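Local coordinates for xanthomonas outer protein D (Xanthomonas euvesicatoria, PDB 2OIX) that acts as a type III secreted effector and cysteine protease that strips SUMO from proteins, its catalytic fragment being captured here as an inactive mutant, at residues Q104-L107 against A108-A112; Q49-A52 against Q53-A57. The protein carries 1 engineered substitution. One frame throughout, in Å; residues are numbered along the deposited sequence.

Contact 1 (Q104-L107 against A108-A112)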
ATOM      1  N   GLN A 104      -7.509 -12.658  -0.496  1.00 25.71           N
ATOM      2  CA  GLN A 104      -6.849 -11.341  -0.317  1.00 26.28           C
ATOM      3  C   GLN A 104      -5.587 -11.396   0.555  1.00 26.38           C
ATOM      4  O   GLN A 104      -4.521 -10.884   0.167  1.00 26.18           O
ATOM      5  CB  GLN A 104      -7.858 -10.309   0.230  1.00 26.20           C
ATOM      6  CG  GLN A 104      -7.338  -8.865   0.027  1.00 24.88           C
ATOM      7  CD  GLN A 104      -7.413  -8.385  -1.445  1.00 25.99           C
ATOM      8  OE1 GLN A 104      -8.067  -8.996  -2.269  1.00 27.05           O
ATOM      9  NE2 GLN A 104      -6.793  -7.260  -1.735  1.00 24.50           N
ATOM     10  N   ARG A 105      -5.687 -12.053   1.718  1.00 25.82           N
ATOM     11  CA  ARG A 105      -4.528 -12.161   2.579  1.00 26.92           C
ATOM     12  C   ARG A 105      -3.464 -13.064   1.939  1.00 26.24           C
ATOM     13  O   ARG A 105      -2.286 -12.807   2.099  1.00 26.36           O
ATOM     14  CB  ARG A 105      -4.916 -12.651   3.972  1.00 28.44           C
ATOM     15  CG  ARG A 105      -3.756 -12.883   4.900  1.00 28.81           C
ATOM     16  CD  ARG A 105      -2.930 -11.640   5.239  1.00 30.63           C
ATOM     17  NE  ARG A 105      -1.714 -12.072   5.928  1.00 33.59           N
ATOM     18  CZ  ARG A 105      -1.462 -11.920   7.229  1.00 34.47           C
ATOM     19  NH1 ARG A 105      -2.310 -11.290   8.038  1.00 30.54           N
ATOM     20  NH2 ARG A 105      -0.334 -12.389   7.713  1.00 34.62           N
ATOM     21  N   TYR A 106      -3.892 -14.081   1.191  1.00 24.93           N
ATOM     22  CA  TYR A 106      -2.974 -14.890   0.390  1.00 25.47           C
ATOM     23  C   TYR A 106      -2.117 -14.045  -0.568  1.00 25.27           C
ATOM     24  O   TYR A 106      -0.902 -14.202  -0.624  1.00 24.75           O
ATOM     25  CB  TYR A 106      -3.759 -15.948  -0.377  1.00 25.99           C
ATOM     26  CG  TYR A 106      -2.907 -16.755  -1.324  1.00 27.05           C
ATOM     27  CD1 TYR A 106      -1.932 -17.625  -0.834  1.00 27.61           C
ATOM     28  CD2 TYR A 106      -3.088 -16.661  -2.701  1.00 28.13           C
ATOM     29  CE1 TYR A 106      -1.143 -18.391  -1.688  1.00 28.01           C
ATOM     30  CE2 TYR A 106      -2.300 -17.426  -3.575  1.00 31.48           C
ATOM     31  CZ  TYR A 106      -1.327 -18.275  -3.050  1.00 30.10           C
ATOM     32  OH  TYR A 106      -0.562 -19.038  -3.900  1.00 31.89           O
ATOM     33  N   LEU A 107      -2.765 -13.167  -1.328  1.00 24.86           N
ATOM     34  CA  LEU A 107      -2.070 -12.258  -2.241  1.00 25.33           C
ATOM     35  C   LEU A 107      -1.073 -11.390  -1.446  1.00 26.14           C
ATOM     36  O   LEU A 107       0.068 -11.292  -1.856  1.00 25.20           O
ATOM     37  CB  LEU A 107      -3.074 -11.373  -3.015  1.00 25.02           C
ATOM     38  CG  LEU A 107      -4.010 -12.088  -4.011  1.00 26.38           C
ATOM     39  CD1 LEU A 107      -5.050 -11.132  -4.593  1.00 26.98           C
ATOM     40  CD2 LEU A 107      -3.164 -12.695  -5.126  1.00 28.83           C
ATOM     41  N   ALA A 108      -1.499 -10.787  -0.321  1.00 25.67           N
ATOM     42  CA  ALA A 108      -0.554 -10.028   0.561  1.00 25.79           C
ATOM     43  C   ALA A 108       0.639 -10.888   1.075  1.00 26.35           C
ATOM     44  O   ALA A 108       1.785 -10.413   1.187  1.00 23.78           O
ATOM     45  CB  ALA A 108      -1.308  -9.405   1.740  1.00 26.88           C
ATOM     46  N   ASP A 109       0.351 -12.155   1.379  1.00 26.31           N
ATOM     47  CA  ASP A 109       1.340 -13.052   1.920  1.00 26.28           C
ATOM     48  C   ASP A 109       2.338 -13.454   0.857  1.00 26.47           C
ATOM     49  O   ASP A 109       3.528 -13.583   1.128  1.00 26.27           O
ATOM     50  CB  ASP A 109       0.675 -14.299   2.509  1.00 26.27           C
ATOM     51  CG  ASP A 109       0.069 -14.034   3.871  1.00 27.98           C
ATOM     52  OD1 ASP A 109       0.363 -12.963   4.455  1.00 28.41           O
ATOM     53  OD2 ASP A 109      -0.693 -14.895   4.359  1.00 29.77           O
ATOM     54  N   MET A 110       1.847 -13.634  -0.362  1.00 26.79           N
ATOM     55  CA  MET A 110       2.745 -13.970  -1.486  1.00 27.12           C
ATOM     56  C   MET A 110       3.645 -12.779  -1.778  1.00 26.68           C
ATOM     57  O   MET A 110       4.835 -12.958  -1.980  1.00 27.49           O
ATOM     58  CB  MET A 110       1.949 -14.287  -2.750  1.00 27.12           C
ATOM     59  CG  MET A 110       1.229 -15.658  -2.728  1.00 28.92           C
ATOM     60  SD  MET A 110       2.289 -17.033  -2.202  1.00 34.78           S
ATOM     61  CE  MET A 110       3.531 -17.117  -3.508  1.00 36.58           C
ATOM     62  N   ALA A 111       3.079 -11.567  -1.766  1.00 26.29           N
ATOM     63  CA  ALA A 111       3.872 -10.350  -1.931  1.00 25.49           C
ATOM     64  C   ALA A 111       4.979 -10.296  -0.865  1.00 26.09           C
ATOM     65  O   ALA A 111       6.158 -10.126  -1.211  1.00 25.02           O
ATOM     66  CB  ALA A 111       2.993  -9.073  -1.885  1.00 27.01           C
ATOM     67  N   ALA A 112       4.603 -10.484   0.405  1.00 26.30           N
ATOM     68  CA  ALA A 112       5.569 -10.496   1.526  1.00 26.73           C
ATOM     69  C   ALA A 112       6.588 -11.567   1.311  1.00 26.75           C
ATOM     70  O   ALA A 112       7.778 -11.338   1.432  1.00 26.94           O
ATOM     71  CB  ALA A 112       4.865 -10.696   2.867  1.00 26.25           C
TER
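R105 reaches along its helix to D109, four residues further on, and forms a salt bridge. R105 NE bonds to D109 OD1 at 2.7 Å and nearly straight, with an N-H...O angle of 168°. OD1 sits at the edge of the guanidinium, close to its plane. NE meets OD1 from the syn side but well out of the carboxylate plane. The two flat groups are turned 83° against each other, so the carboxylate does not grip the guanidinium in a two-pronged fashion. R105 NH2 adds a weak bond to the same oxygen. The bend of the arginine chain at chi2 (63°) brings NE to the acid. Its NH1 forms a second salt bridge, to E124.

Q104, A108 and A111 are buried tightly against the strands: A108 on H93, A111 on I69. L107 touches I69 and Q71. The amide of Q104 is held by S77 and Q71.

Exposed Y106 and partly exposed M110 form the looser, outer side. M110 CG sits over one ring face, offset toward the rim, 3.9 Å from the Y106 centroid, in a CH-pi contact. M110 SD approaches obliquely, 3.7 Å from Y106 CE1, as a Met-aromatic contact.

R105 is thus shared between two acids. This probably offsets part of the negative charge of D109 and E124 and ties helix 102-114 to strand 123-125 in the beta-alpha-beta unit.

Contact 2 (Q49-A52 against Q53-A57); sequences QARA and QRLLA
R51 lays one face of its guanidinium against the methyl CD1 of L55, one helix turn on. The methyl sits over the centre of the group, 3.5 Å from R51 CZ. The two side chains run at a slant to each other. R51 has CG anti to the backbone N (chi1 176°). The extended chain carries the guanidinium outward from the helix, and L55 CD1 leans back to meet its face.

R54 folds back over the preceding turn. Its CG lies beside its own backbone N (chi1 -59°), and the chain then runs past A50 O. The guanidinium face rests on the backbone of A50 and R51. R54 NH1 comes to 3.4 Å from R51 CA, and R54 NH2 to 3.7 Å from A50 CB. A long, weak ion pair links R54 to D47. The charged ends of the two arginines stay apart, with R51 NE 6.4 Å from R54 NH1.

Q49 and Q53 lie side by side and point the same way, their amide planes 25° apart. Q49 CG is 4.1 Å from Q53 CD. Each amide nitrogen bonds to a backbone carbonyl: Q49 NE2 to L41 O, and Q53 NE2 to H114 O.

The main chain keeps helical bonds across the join, but L56 N to A52 O is weak. Helix 46-57 packs on helix 35-40, where R51 and A52 touch M40 and L56 touches V37. Q53 links it to the end of helix 102-114, and L56 O bonds to R83, just past strand 75-82.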
ATOM      1  N   GLN A  49       9.473 -11.246 -12.482  1.00 46.45           N
ATOM      2  CA  GLN A  49       9.522 -11.292 -11.024  1.00 46.96           C
ATOM      3  C   GLN A  49      10.814 -10.662 -10.492  1.00 46.04           C
ATOM      4  O   GLN A  49      10.789  -9.919  -9.523  1.00 46.12           O
ATOM      5  CB  GLN A  49       9.351 -12.734 -10.550  1.00 46.76           C
ATOM      6  CG  GLN A  49       9.673 -12.963  -9.098  1.00 49.82           C
ATOM      7  CD  GLN A  49       9.627 -14.429  -8.753  1.00 51.14           C
ATOM      8  OE1 GLN A  49      10.594 -15.176  -8.974  1.00 54.36           O
ATOM      9  NE2 GLN A  49       8.488 -14.866  -8.231  1.00 52.16           N
ATOM     10  N   ALA A  50      11.930 -10.943 -11.160  1.00 45.51           N
ATOM     11  CA  ALA A  50      13.226 -10.356 -10.818  1.00 45.07           C
ATOM     12  C   ALA A  50      13.187  -8.838 -10.896  1.00 44.66           C
ATOM     13  O   ALA A  50      13.639  -8.150  -9.979  1.00 44.93           O
ATOM     14  CB  ALA A  50      14.334 -10.921 -11.735  1.00 44.72           C
ATOM     15  N   ARG A  51      12.635  -8.323 -11.993  1.00 44.02           N
ATOM     16  CA  ARG A  51      12.449  -6.886 -12.170  1.00 43.43           C
ATOM     17  C   ARG A  51      11.648  -6.333 -11.002  1.00 41.89           C
ATOM     18  O   ARG A  51      12.002  -5.304 -10.449  1.00 40.96           O
ATOM     19  CB  ARG A  51      11.761  -6.577 -13.510  1.00 43.20           C
ATOM     20  CG  ARG A  51      11.422  -5.094 -13.750  1.00 44.50           C
ATOM     21  CD  ARG A  51      10.654  -4.902 -15.079  1.00 45.02           C
ATOM     22  NE  ARG A  51      10.123  -3.545 -15.283  1.00 49.76           N
ATOM     23  CZ  ARG A  51       8.983  -3.081 -14.754  1.00 50.42           C
ATOM     24  NH1 ARG A  51       8.241  -3.844 -13.953  1.00 51.20           N
ATOM     25  NH2 ARG A  51       8.594  -1.834 -15.003  1.00 49.64           N
ATOM     26  N   ALA A  52      10.580  -7.036 -10.632  1.00 41.95           N
ATOM     27  CA  ALA A  52       9.661  -6.571  -9.569  1.00 41.78           C
ATOM     28  C   ALA A  52      10.405  -6.562  -8.251  1.00 41.50           C
ATOM     29  O   ALA A  52      10.317  -5.604  -7.490  1.00 41.77           O
ATOM     30  CB  ALA A  52       8.420  -7.456  -9.486  1.00 41.44           C
ATOM     31  N   GLN A  53      11.179  -7.621  -7.990  1.00 41.75           N
ATOM     32  CA  GLN A  53      12.036  -7.659  -6.815  1.00 42.92           C
ATOM     33  C   GLN A  53      13.026  -6.476  -6.742  1.00 43.99           C
ATOM     34  O   GLN A  53      13.234  -5.931  -5.660  1.00 45.24           O
ATOM     35  CB  GLN A  53      12.758  -9.023  -6.731  1.00 42.48           C
ATOM     36  CG  GLN A  53      11.793 -10.065  -6.200  1.00 42.78           C
ATOM     37  CD  GLN A  53      12.278 -11.488  -6.274  1.00 43.77           C
ATOM     38  OE1 GLN A  53      13.151 -11.841  -7.088  1.00 43.34           O
ATOM     39  NE2 GLN A  53      11.710 -12.333  -5.414  1.00 41.39           N
ATOM     40  N   ARG A  54      13.582  -6.045  -7.879  1.00 44.22           N
ATOM     41  CA  ARG A  54      14.525  -4.905  -7.928  1.00 43.92           C
ATOM     42  C   ARG A  54      13.848  -3.574  -7.648  1.00 44.01           C
ATOM     43  O   ARG A  54      14.404  -2.719  -6.937  1.00 43.91           O
ATOM     44  CB  ARG A  54      15.189  -4.808  -9.302  1.00 44.37           C
ATOM     45  CG  ARG A  54      15.976  -6.028  -9.726  1.00 44.98           C
ATOM     46  CD  ARG A  54      16.602  -5.807 -11.120  1.00 45.35           C
ATOM     47  NE  ARG A  54      16.883  -7.076 -11.795  1.00 48.34           N
ATOM     48  CZ  ARG A  54      16.332  -7.451 -12.947  1.00 49.30           C
ATOM     49  NH1 ARG A  54      15.484  -6.645 -13.595  1.00 50.45           N
ATOM     50  NH2 ARG A  54      16.652  -8.631 -13.468  1.00 50.36           N
ATOM     51  N   LEU A  55      12.662  -3.397  -8.242  1.00 41.71           N
ATOM     52  CA  LEU A  55      11.908  -2.163  -8.150  1.00 42.06           C
ATOM     53  C   LEU A  55      11.304  -1.955  -6.783  1.00 41.82           C
ATOM     54  O   LEU A  55      11.037  -0.826  -6.419  1.00 42.00           O
ATOM     55  CB  LEU A  55      10.801  -2.112  -9.205  1.00 41.19           C
ATOM     56  CG  LEU A  55      11.284  -1.905 -10.645  1.00 41.71           C
ATOM     57  CD1 LEU A  55      10.166  -2.213 -11.604  1.00 41.26           C
ATOM     58  CD2 LEU A  55      11.778  -0.482 -10.852  1.00 42.67           C
ATOM     59  N   LEU A  56      11.111  -3.042  -6.026  1.00 41.40           N
ATOM     60  CA  LEU A  56      10.431  -2.943  -4.731  1.00 41.69           C
ATOM     61  C   LEU A  56      11.271  -3.296  -3.530  1.00 42.42           C
ATOM     62  O   LEU A  56      10.917  -2.939  -2.389  1.00 42.37           O
ATOM     63  CB  LEU A  56       9.177  -3.818  -4.724  1.00 42.49           C
ATOM     64  CG  LEU A  56       8.071  -3.452  -5.725  1.00 39.62           C
ATOM     65  CD1 LEU A  56       7.005  -4.500  -5.532  1.00 39.68           C
ATOM     66  CD2 LEU A  56       7.440  -2.028  -5.595  1.00 43.88           C
ATOM     67  N   ALA A  57      12.359  -4.013  -3.799  1.00 42.33           N
ATOM     68  CA  ALA A  57      13.287  -4.480  -2.765  1.00 42.60           C
ATOM     69  C   ALA A  57      14.736  -4.346  -3.199  1.00 42.83           C
ATOM     70  O   ALA A  57      15.608  -5.078  -2.675  1.00 41.28           O
ATOM     71  CB  ALA A  57      12.982  -5.923  -2.407  1.00 42.62           C
TER

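Contacts 1 and 2 are both local, each within a single helix of the Ulp1-type catalytic domain. Contact 2 comes first in the chain. Their centres are 16 Å apart and their nearest atoms about 7 Å apart, so they do not touch. The two helices are nevertheless joined through Q53. M110 also touches S42, in the loop before helix 46-57. Contact 1 lies about 12 Å from the chain centre and packs on the sheet, whereas contact 2 lies about 16 Å out. Q104 of contact 1 touches D95, just past strand 90-94, which by comparison with other Ulp1-type proteases is probably the aspartate of the catalytic triad.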